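Local coordinates for protein nitrite oxidoreductase subunit A (Kuenenia stuttgartiensis, PDB 7B04) that belongs to the molybdopterin oxidoreductase family as a NarG-like subunit and holds a molybdenum atom, two MD1 molecules and an iron/sulfur cluster, at residues T219-G224 against P645-W650; R265-Y270 against E612-W617; R490-D495 against A860-N865. One frame throughout, in Å; residues are numbered along the deposited sequence.

Overall arrangement
Contacts 1 and 2, their centres about 11 Å apart, share one mixed sheet in which strand 222-226 sits between strands 648-652 and 265-266. A salt bridge joins them, Lys223 NZ to Glu612 OE1 at 3.0 Å, and Leu649 CD1 packs 3.4 Å from Trp267 CZ3. Along the chain, contact 2 is nested inside contact 1. Both approach the bound ligands: the side chains of Trp650 and Trp617 are about 8 and 9 Å from a bound MD1, that of Glu613 about 11 Å from the molybdenum atom. Contact 3 joins residues 490-495 to the end of strand 860-862 in a separate, small sheet; its centre is about 46 Å from that of contact 1 and about 36 Å from that of contact 2.

Contact 1. Residues T219-G224 against P645-W650; sequences TRTFKG and PTKVLW
Thr221 O receives two successive backbone N-H groups: Lys647 N at 3.0 Å, in the carbonyl plane on a lone pair, and Val648 N at 3.2 Å, well above that plane. This forked acceptor opens the pairing of two parallel strands, neighbours in a mixed sheet, whose segments 222-224 and 648-650 differ in direction by 10°. Lys223 continues the ladder with both its backbone groups, Lys223 N giving to Val648 O at 2.8 Å and Lys223 O taking Trp650 N at 3.1 Å. Phe222, Val648 and Trp650 share one face, which helices 174-191 and 238-254 cover. There the Phe222 ring, with CG opposite the backbone N (chi1 -177°), meets Val648 obliquely, CD1 to CG1 at 3.4 Å. Gly224, with no side chain, lets the edge of the ring around CE2 come close to its CA. On the other face Leu649 CD1 packs 3.9 Å from Lys223 CB. Bends at chi2 and chi4 bring the lysine chain across Thr646. Its buried ammonium is shared by Ser644 O and the carboxylate of Glu612, and a third partner lies within this contact: Lys223 NZ donates to Thr646 OG1 at 2.7 Å.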
loop_
_atom_site.group_PDB
_atom_site.type_symbol
_atom_site.label_atom_id
_atom_site.label_comp_id
_atom_site.label_asym_id
_atom_site.label_seq_id
_atom_site.Cartn_x
_atom_site.Cartn_y
_atom_site.Cartn_z
ATOM N N THR B 219 29.993 -25.062 -14.401
ATOM C CA THR B 219 28.671 -24.847 -13.840
ATOM C C THR B 219 28.669 -23.864 -12.682
ATOM O O THR B 219 27.601 -23.344 -12.332
ATOM C CB THR B 219 28.098 -26.176 -13.385
ATOM O OG1 THR B 219 29.031 -26.812 -12.497
ATOM C CG2 THR B 219 27.887 -27.088 -14.582
ATOM N N ARG B 220 29.827 -23.575 -12.092
ATOM C CA ARG B 220 29.841 -22.583 -11.020
ATOM C C ARG B 220 29.687 -21.163 -11.545
ATOM O O ARG B 220 29.570 -20.226 -10.744
ATOM C CB ARG B 220 31.101 -22.723 -10.169
ATOM C CG ARG B 220 30.934 -23.846 -9.148
ATOM C CD ARG B 220 31.597 -23.581 -7.810
ATOM N NE ARG B 220 31.386 -24.709 -6.904
ATOM C CZ ARG B 220 32.268 -25.140 -6.005
ATOM N NH1 ARG B 220 31.968 -26.177 -5.236
ATOM N NH2 ARG B 220 33.447 -24.544 -5.870
ATOM N N THR B 221 29.713 -20.989 -12.863
ATOM C CA THR B 221 29.345 -19.736 -13.500
ATOM C C THR B 221 27.840 -19.611 -13.690
ATOM O O THR B 221 27.366 -18.536 -14.071
ATOM C CB THR B 221 30.048 -19.594 -14.854
ATOM O OG1 THR B 221 29.823 -20.768 -15.641
ATOM C CG2 THR B 221 31.548 -19.420 -14.658
ATOM N N PHE B 222 27.083 -20.682 -13.449
ATOM C CA PHE B 222 25.629 -20.624 -13.471
ATOM C C PHE B 222 25.134 -20.156 -12.113
ATOM O O PHE B 222 25.490 -20.733 -11.078
ATOM C CB PHE B 222 25.006 -21.982 -13.800
ATOM C CG PHE B 222 23.495 -21.956 -13.896
ATOM C CD1 PHE B 222 22.871 -21.818 -15.124
ATOM C CD2 PHE B 222 22.702 -22.066 -12.761
ATOM C CE1 PHE B 222 21.490 -21.798 -15.222
ATOM C CE2 PHE B 222 21.321 -22.046 -12.855
ATOM C CZ PHE B 222 20.716 -21.912 -14.086
ATOM N N LYS B 223 24.307 -19.123 -12.117
ATOM C CA LYS B 223 23.762 -18.568 -10.889
ATOM C C LYS B 223 22.254 -18.762 -10.916
ATOM O O LYS B 223 21.550 -18.139 -11.720
ATOM C CB LYS B 223 24.146 -17.099 -10.755
ATOM C CG LYS B 223 25.526 -16.880 -10.146
ATOM C CD LYS B 223 26.682 -17.345 -10.998
ATOM C CE LYS B 223 27.979 -17.244 -10.213
ATOM N NZ LYS B 223 28.255 -15.850 -9.743
ATOM N N GLY B 224 21.764 -19.623 -10.036
ATOM C CA GLY B 224 20.349 -19.905 -9.961
ATOM C C GLY B 224 19.748 -19.406 -8.669
ATOM O O GLY B 224 20.102 -19.861 -7.577
ATOM N N PRO B 645 32.509 -16.004 -11.152
ATOM C CA PRO B 645 31.949 -15.220 -12.262
ATOM C C PRO B 645 30.548 -15.680 -12.639
ATOM O O PRO B 645 30.237 -16.871 -12.613
ATOM C CB PRO B 645 32.944 -15.466 -13.404
ATOM C CG PRO B 645 34.219 -15.814 -12.722
ATOM C CD PRO B 645 33.821 -16.581 -11.495
ATOM N N THR B 646 29.695 -14.715 -12.983
ATOM C CA THR B 646 28.339 -14.996 -13.441
ATOM C C THR B 646 28.321 -14.941 -14.961
ATOM O O THR B 646 28.624 -13.900 -15.555
ATOM C CB THR B 646 27.322 -14.005 -12.872
ATOM O OG1 THR B 646 27.440 -13.950 -11.446
ATOM C CG2 THR B 646 25.905 -14.410 -13.254
ATOM N N LYS B 647 27.976 -16.061 -15.581
ATOM C CA LYS B 647 27.859 -16.169 -17.026
ATOM C C LYS B 647 26.477 -16.611 -17.470
ATOM O O LYS B 647 26.056 -16.266 -18.576
ATOM C CB LYS B 647 28.911 -17.143 -17.578
ATOM C CG LYS B 647 30.329 -16.612 -17.468
ATOM C CD LYS B 647 30.510 -15.395 -18.356
ATOM C CE LYS B 647 31.941 -14.900 -18.336
ATOM N NZ LYS B 647 32.123 -13.715 -19.219
ATOM N N VAL B 648 25.768 -17.372 -16.641
ATOM C CA VAL B 648 24.372 -17.722 -16.865
ATOM C C VAL B 648 23.609 -17.407 -15.587
ATOM O O VAL B 648 24.133 -17.585 -14.483
ATOM C CB VAL B 648 24.193 -19.206 -17.252
ATOM C CG1 VAL B 648 22.752 -19.480 -17.649
ATOM C CG2 VAL B 648 25.130 -19.586 -18.377
ATOM N N LEU B 649 22.376 -16.927 -15.738
ATOM C CA LEU B 649 21.588 -16.466 -14.606
ATOM C C LEU B 649 20.126 -16.773 -14.875
ATOM O O LEU B 649 19.630 -16.539 -15.981
ATOM C CB LEU B 649 21.784 -14.966 -14.370
ATOM C CG LEU B 649 20.905 -14.303 -13.311
ATOM C CD1 LEU B 649 21.098 -14.982 -11.966
ATOM C CD2 LEU B 649 21.212 -12.816 -13.214
ATOM N N TRP B 650 19.442 -17.308 -13.864
ATOM C CA TRP B 650 18.012 -17.563 -13.973
ATOM C C TRP B 650 17.362 -17.413 -12.604
ATOM O O TRP B 650 17.856 -17.977 -11.622
ATOM C CB TRP B 650 17.786 -18.963 -14.548
ATOM C CG TRP B 650 16.370 -19.379 -14.707
ATOM C CD1 TRP B 650 15.295 -18.578 -14.957
ATOM C CD2 TRP B 650 15.875 -20.718 -14.672
ATOM N NE1 TRP B 650 14.156 -19.339 -15.062
ATOM C CE2 TRP B 650 14.487 -20.657 -14.889
ATOM C CE3 TRP B 650 16.472 -21.964 -14.464
ATOM C CZ2 TRP B 650 13.686 -21.794 -14.907
ATOM C CZ3 TRP B 650 15.676 -23.091 -14.481
ATOM C CH2 TRP B 650 14.297 -22.999 -14.703
#

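Contact 2. Residues R265-Y270 against E612-W617; sequences RNWSNY and EEVAYW
Trp267 and Glu612 form a single backbone bridge, in which Glu612 N donates to Asn266 O at 2.8 Å while Ser268 N makes a weak bond to Glu612 O at 3.0 Å. Strand 265-266 is the outermost strand of its sheet within this chain, and the bridge joins the residues leading into helix 615-618 to this edge of the sheet. Glu612 carries much of the contact with its side chain. Extended from a chi1 of 176°, it reaches between Arg265 and Trp267. Its OE1 stands over one face of the Arg265 guanidinium, 3.5 Å from NE, with the two planes 52° apart; this salt bridge rests on charge alone, since no N-H points at the oxygen, and Arg265 NH1 instead serves Asp611 O and Met642 O. On its other flank the carboxylate lies at the edge of the Trp267 indole, where NE1 comes within 3.6 Å of Glu612 CD. Branched Val614 suits the face of that indole: its CG1 makes a CH-pi contact, 4.2 Å from the centroid of the six-membered ring. Trp617 approaches the far end of the same ring obliquely, its five-membered ring 5.6 Å away between centroids and the planes at 41°. Ser268 is small enough to sit against the opposing backbone, and its OG accepts from Val614 N at 3.3 Å. That hydroxyl is also 3.1 Å from Glu613 OE2, a weak pairing with which Glu612 O competes, and this carboxylate finds a further partner in Thr271 OG1. With OE1 over the Arg265 guanidinium and also bridged to Lys223 NZ, Glu612 is probably held ionised, its negative charge balanced inside the protein.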
loop_
_atom_site.group_PDB
_atom_site.type_symbol
_atom_site.label_atom_id
_atom_site.label_comp_id
_atom_site.label_asym_id
_atom_site.label_seq_id
_atom_site.Cartn_x
_atom_site.Cartn_y
_atom_site.Cartn_z
ATOM N N ARG B 265 25.363 -22.434 -8.450
ATOM C CA ARG B 265 25.523 -21.705 -7.205
ATOM C C ARG B 265 24.218 -21.036 -6.797
ATOM O O ARG B 265 23.604 -20.305 -7.586
ATOM C CB ARG B 265 26.639 -20.687 -7.333
ATOM C CG ARG B 265 27.975 -21.338 -7.084
ATOM C CD ARG B 265 29.047 -20.327 -6.922
ATOM N NE ARG B 265 29.209 -19.974 -5.517
ATOM C CZ ARG B 265 30.286 -19.376 -5.023
ATOM N NH1 ARG B 265 30.357 -19.085 -3.730
ATOM N NH2 ARG B 265 31.291 -19.054 -5.830
ATOM N N ASN B 266 23.784 -21.323 -5.573
ATOM C CA ASN B 266 22.531 -20.798 -5.056
ATOM C C ASN B 266 22.712 -19.338 -4.662
ATOM O O ASN B 266 23.593 -18.998 -3.862
ATOM C CB ASN B 266 22.085 -21.621 -3.855
ATOM C CG ASN B 266 21.880 -23.083 -4.179
ATOM O OD1 ASN B 266 21.681 -23.454 -5.335
ATOM N ND2 ASN B 266 21.956 -23.930 -3.154
ATOM N N TRP B 267 21.921 -18.467 -5.277
ATOM C CA TRP B 267 21.990 -17.039 -4.994
ATOM C C TRP B 267 21.134 -16.695 -3.781
ATOM O O TRP B 267 20.010 -17.194 -3.632
ATOM C CB TRP B 267 21.549 -16.234 -6.216
ATOM C CG TRP B 267 22.732 -15.714 -6.925
ATOM C CD1 TRP B 267 24.011 -16.152 -6.766
ATOM C CD2 TRP B 267 22.778 -14.679 -7.911
ATOM N NE1 TRP B 267 24.854 -15.441 -7.573
ATOM C CE2 TRP B 267 24.123 -14.536 -8.296
ATOM C CE3 TRP B 267 21.816 -13.857 -8.504
ATOM C CZ2 TRP B 267 24.534 -13.608 -9.248
ATOM C CZ3 TRP B 267 22.228 -12.930 -9.450
ATOM C CH2 TRP B 267 23.576 -12.818 -9.814
ATOM N N SER B 268 21.666 -15.826 -2.930
ATOM C CA SER B 268 21.041 -15.524 -1.656
ATOM C C SER B 268 19.880 -14.550 -1.849
ATOM O O SER B 268 19.763 -13.862 -2.872
ATOM C CB SER B 268 22.077 -14.936 -0.689
ATOM O OG SER B 268 22.695 -13.790 -1.255
ATOM N N ASN B 269 19.016 -14.491 -0.839
ATOM C CA ASN B 269 17.853 -13.613 -0.862
ATOM C C ASN B 269 17.830 -12.619 0.287
ATOM O O ASN B 269 17.699 -11.411 0.053
ATOM C CB ASN B 269 16.564 -14.454 -0.846
ATOM C CG ASN B 269 16.361 -15.228 -2.128
ATOM O OD1 ASN B 269 16.449 -14.674 -3.219
ATOM N ND2 ASN B 269 16.085 -16.521 -2.001
ATOM N N TYR B 270 17.968 -13.099 1.522
ATOM C CA TYR B 270 17.774 -12.251 2.694
ATOM C C TYR B 270 18.811 -11.138 2.736
ATOM O O TYR B 270 18.472 -9.958 2.880
ATOM C CB TYR B 270 17.842 -13.119 3.953
ATOM C CG TYR B 270 17.376 -12.471 5.240
ATOM C CD1 TYR B 270 16.254 -11.659 5.270
ATOM C CD2 TYR B 270 18.034 -12.722 6.437
ATOM C CE1 TYR B 270 15.813 -11.095 6.454
ATOM C CE2 TYR B 270 17.602 -12.162 7.623
ATOM C CZ TYR B 270 16.495 -11.343 7.625
ATOM O OH TYR B 270 16.064 -10.778 8.804
ATOM N N GLU B 612 26.090 -18.545 -2.703
ATOM C CA GLU B 612 26.784 -17.306 -3.019
ATOM C C GLU B 612 25.878 -16.132 -2.681
ATOM O O GLU B 612 24.650 -16.251 -2.690
ATOM C CB GLU B 612 27.198 -17.256 -4.502
ATOM C CG GLU B 612 27.841 -15.943 -4.947
ATOM C CD GLU B 612 28.245 -15.948 -6.407
ATOM O OE1 GLU B 612 28.187 -17.023 -7.037
ATOM O OE2 GLU B 612 28.614 -14.873 -6.927
ATOM N N GLU B 613 26.501 -14.995 -2.382
ATOM C CA GLU B 613 25.790 -13.751 -2.128
ATOM C C GLU B 613 25.660 -12.941 -3.412
ATOM O O GLU B 613 26.616 -12.816 -4.182
ATOM C CB GLU B 613 26.505 -12.922 -1.061
ATOM C CG GLU B 613 25.564 -12.258 -0.084
ATOM C CD GLU B 613 24.673 -11.226 -0.728
ATOM O OE1 GLU B 613 25.100 -10.629 -1.729
ATOM O OE2 GLU B 613 23.545 -11.020 -0.242
ATOM N N VAL B 614 24.466 -12.388 -3.632
ATOM C CA VAL B 614 24.193 -11.660 -4.868
ATOM C C VAL B 614 24.989 -10.358 -4.947
ATOM O O VAL B 614 25.344 -9.912 -6.044
ATOM C CB VAL B 614 22.678 -11.401 -4.988
ATOM C CG1 VAL B 614 22.358 -10.582 -6.229
ATOM C CG2 VAL B 614 21.912 -12.714 -4.999
ATOM N N ALA B 615 25.304 -9.738 -3.802
ATOM C CA ALA B 615 25.886 -8.395 -3.819
ATOM C C ALA B 615 27.205 -8.340 -4.578
ATOM O O ALA B 615 27.578 -7.277 -5.084
ATOM C CB ALA B 615 26.088 -7.874 -2.399
ATOM N N TYR B 616 27.928 -9.459 -4.662
ATOM C CA TYR B 616 29.169 -9.462 -5.429
ATOM C C TYR B 616 28.903 -9.132 -6.890
ATOM O O TYR B 616 29.656 -8.371 -7.508
ATOM C CB TYR B 616 29.871 -10.811 -5.288
ATOM C CG TYR B 616 30.315 -11.091 -3.874
ATOM C CD1 TYR B 616 31.449 -10.487 -3.350
ATOM C CD2 TYR B 616 29.590 -11.945 -3.054
ATOM C CE1 TYR B 616 31.855 -10.731 -2.054
ATOM C CE2 TYR B 616 29.988 -12.197 -1.756
ATOM C CZ TYR B 616 31.121 -11.587 -1.262
ATOM O OH TYR B 616 31.521 -11.831 0.030
ATOM N N TRP B 617 27.827 -9.681 -7.454
ATOM C CA TRP B 617 27.381 -9.256 -8.776
ATOM C C TRP B 617 27.103 -7.757 -8.799
ATOM O O TRP B 617 27.554 -7.041 -9.701
ATOM C CB TRP B 617 26.141 -10.046 -9.190
ATOM C CG TRP B 617 25.390 -9.408 -10.302
ATOM C CD1 TRP B 617 25.742 -9.378 -11.620
ATOM C CD2 TRP B 617 24.159 -8.685 -10.199
ATOM N NE1 TRP B 617 24.802 -8.687 -12.345
ATOM C CE2 TRP B 617 23.820 -8.251 -11.496
ATOM C CE3 TRP B 617 23.308 -8.366 -9.137
ATOM C CZ2 TRP B 617 22.669 -7.518 -11.757
ATOM C CZ3 TRP B 617 22.168 -7.637 -9.400
ATOM C CH2 TRP B 617 21.858 -7.223 -10.700
#

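Contact 3. Residues R490-D495 against A860-N865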
loop_
_atom_site.group_PDB
_atom_site.type_symbol
_atom_site.label_atom_id
_atom_site.label_comp_id
_atom_site.label_asym_id
_atom_site.label_seq_id
_atom_site.Cartn_x
_atom_site.Cartn_y
_atom_site.Cartn_z
ATOM N N ARG B 490 32.875 7.024 27.990
ATOM C CA ARG B 490 33.230 8.398 28.337
ATOM C C ARG B 490 33.105 9.350 27.153
ATOM O O ARG B 490 33.003 10.567 27.352
ATOM C CB ARG B 490 34.654 8.450 28.895
ATOM N N ASP B 491 33.166 8.828 25.929
ATOM C CA ASP B 491 32.987 9.628 24.725
ATOM C C ASP B 491 31.528 9.811 24.351
ATOM O O ASP B 491 31.230 10.491 23.363
ATOM C CB ASP B 491 33.743 9.018 23.552
ATOM C CG ASP B 491 35.224 8.911 23.827
ATOM O OD1 ASP B 491 35.645 9.203 24.969
ATOM O OD2 ASP B 491 35.973 8.566 22.902
ATOM N N TYR B 492 30.623 9.192 25.088
ATOM C CA TYR B 492 29.203 9.237 24.795
ATOM C C TYR B 492 28.443 9.914 25.925
ATOM O O TYR B 492 27.355 9.481 26.336
ATOM C CB TYR B 492 28.704 7.834 24.494
ATOM C CG TYR B 492 29.355 7.372 23.214
ATOM C CD1 TYR B 492 28.788 7.680 21.987
ATOM C CD2 TYR B 492 30.589 6.734 23.223
ATOM C CE1 TYR B 492 29.394 7.304 20.814
ATOM C CE2 TYR B 492 31.205 6.359 22.050
ATOM C CZ TYR B 492 30.602 6.646 20.846
ATOM O OH TYR B 492 31.197 6.279 19.658
ATOM N N ASP B 493 29.031 11.000 26.433
ATOM C CA ASP B 493 28.347 11.848 27.397
ATOM C C ASP B 493 27.091 12.434 26.772
ATOM O O ASP B 493 26.991 12.602 25.551
ATOM C CB ASP B 493 29.281 12.972 27.883
ATOM C CG ASP B 493 29.684 13.930 26.776
ATOM O OD1 ASP B 493 30.234 13.448 25.767
ATOM O OD2 ASP B 493 29.486 15.156 26.923
ATOM N N ILE B 494 26.130 12.755 27.640
ATOM C CA ILE B 494 24.795 13.148 27.194
ATOM C C ILE B 494 24.867 14.342 26.256
ATOM O O ILE B 494 24.064 14.462 25.324
ATOM C CB ILE B 494 23.885 13.438 28.408
ATOM C CG1 ILE B 494 23.857 12.242 29.366
ATOM C CG2 ILE B 494 22.480 13.769 27.954
ATOM C CD1 ILE B 494 23.212 12.538 30.714
ATOM N N ASP B 495 25.844 15.227 26.466
ATOM C CA ASP B 495 25.945 16.428 25.645
ATOM C C ASP B 495 26.575 16.160 24.280
ATOM O O ASP B 495 26.129 16.725 23.276
ATOM C CB ASP B 495 26.740 17.498 26.389
ATOM C CG ASP B 495 25.953 18.122 27.517
ATOM O OD1 ASP B 495 24.710 18.176 27.409
ATOM O OD2 ASP B 495 26.576 18.555 28.508
ATOM N N ALA B 860 34.714 7.255 9.792
ATOM C CA ALA B 860 35.570 7.598 10.918
ATOM C C ALA B 860 35.054 6.945 12.193
ATOM O O ALA B 860 33.843 6.842 12.411
ATOM C CB ALA B 860 35.641 9.115 11.093
ATOM N N ILE B 861 35.981 6.508 13.041
ATOM C CA ILE B 861 35.640 5.889 14.317
ATOM C C ILE B 861 35.664 6.975 15.384
ATOM O O ILE B 861 36.726 7.507 15.717
ATOM C CB ILE B 861 36.601 4.747 14.667
ATOM C CG1 ILE B 861 36.615 3.701 13.552
ATOM C CG2 ILE B 861 36.210 4.115 15.995
ATOM C CD1 ILE B 861 37.707 2.667 13.695
ATOM N N VAL B 862 34.494 7.299 15.926
ATOM C CA VAL B 862 34.361 8.360 16.918
ATOM C C VAL B 862 34.561 7.721 18.288
ATOM O O VAL B 862 33.627 7.169 18.874
ATOM C CB VAL B 862 33.014 9.076 16.805
ATOM C CG1 VAL B 862 32.817 10.029 17.972
ATOM C CG2 VAL B 862 32.928 9.829 15.486
ATOM N N SER B 863 35.789 7.799 18.799
ATOM C CA SER B 863 36.124 7.293 20.124
ATOM C C SER B 863 37.542 7.720 20.471
ATOM O O SER B 863 38.356 8.011 19.590
ATOM C CB SER B 863 35.998 5.766 20.202
ATOM O OG SER B 863 36.328 5.293 21.497
ATOM N N THR B 864 37.819 7.772 21.776
ATOM C CA THR B 864 39.171 7.958 22.291
ATOM C C THR B 864 39.630 6.761 23.109
ATOM O O THR B 864 40.683 6.831 23.756
ATOM C CB THR B 864 39.269 9.229 23.143
ATOM O OG1 THR B 864 38.394 9.122 24.271
ATOM C CG2 THR B 864 38.893 10.446 22.329
ATOM N N ASN B 865 38.860 5.681 23.112
ATOM C CA ASN B 865 39.186 4.490 23.880
ATOM C C ASN B 865 40.559 3.965 23.476
ATOM O O ASN B 865 40.765 3.636 22.298
ATOM C CB ASN B 865 38.118 3.422 23.650
ATOM C CG ASN B 865 38.230 2.258 24.618
ATOM O OD1 ASN B 865 39.109 2.229 25.478
ATOM N ND2 ASN B 865 37.331 1.290 24.481
#
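Tyr492 and Val862 form the closely packed side of this contact. The phenol reaches across to the strand, where Tyr492 OH makes a weak hydrogen bond to Val862 O at 2.7 Å; Tyr492 OH is also bonded to His847 N. A long aromatic side chain with a polar end suits this place: its ring packs on Ala357 and Leu360 of helix 355-368, while its hydroxyl meets backbone groups of two neighbouring strands. These belong to a small mixed sheet in which strand 860-862 runs between 847-848 and 890-892. Just past the strand the chain makes an ST turn, Ser863 OG accepting from Asn865 N at 3.0 Å with a nearly straight 168° bond. The turn presents Thr864 to Asp491 on the side open to solvent, where Thr864 is exposed and Asp491 partly so. Here the touch is a polar one: Thr864 OG1 lies 2.8 Å from both OD1 and OD2 of Asp491, placed there by a chi1 of 61° that sets the hydroxyl between its own backbone N and carbonyl carbon.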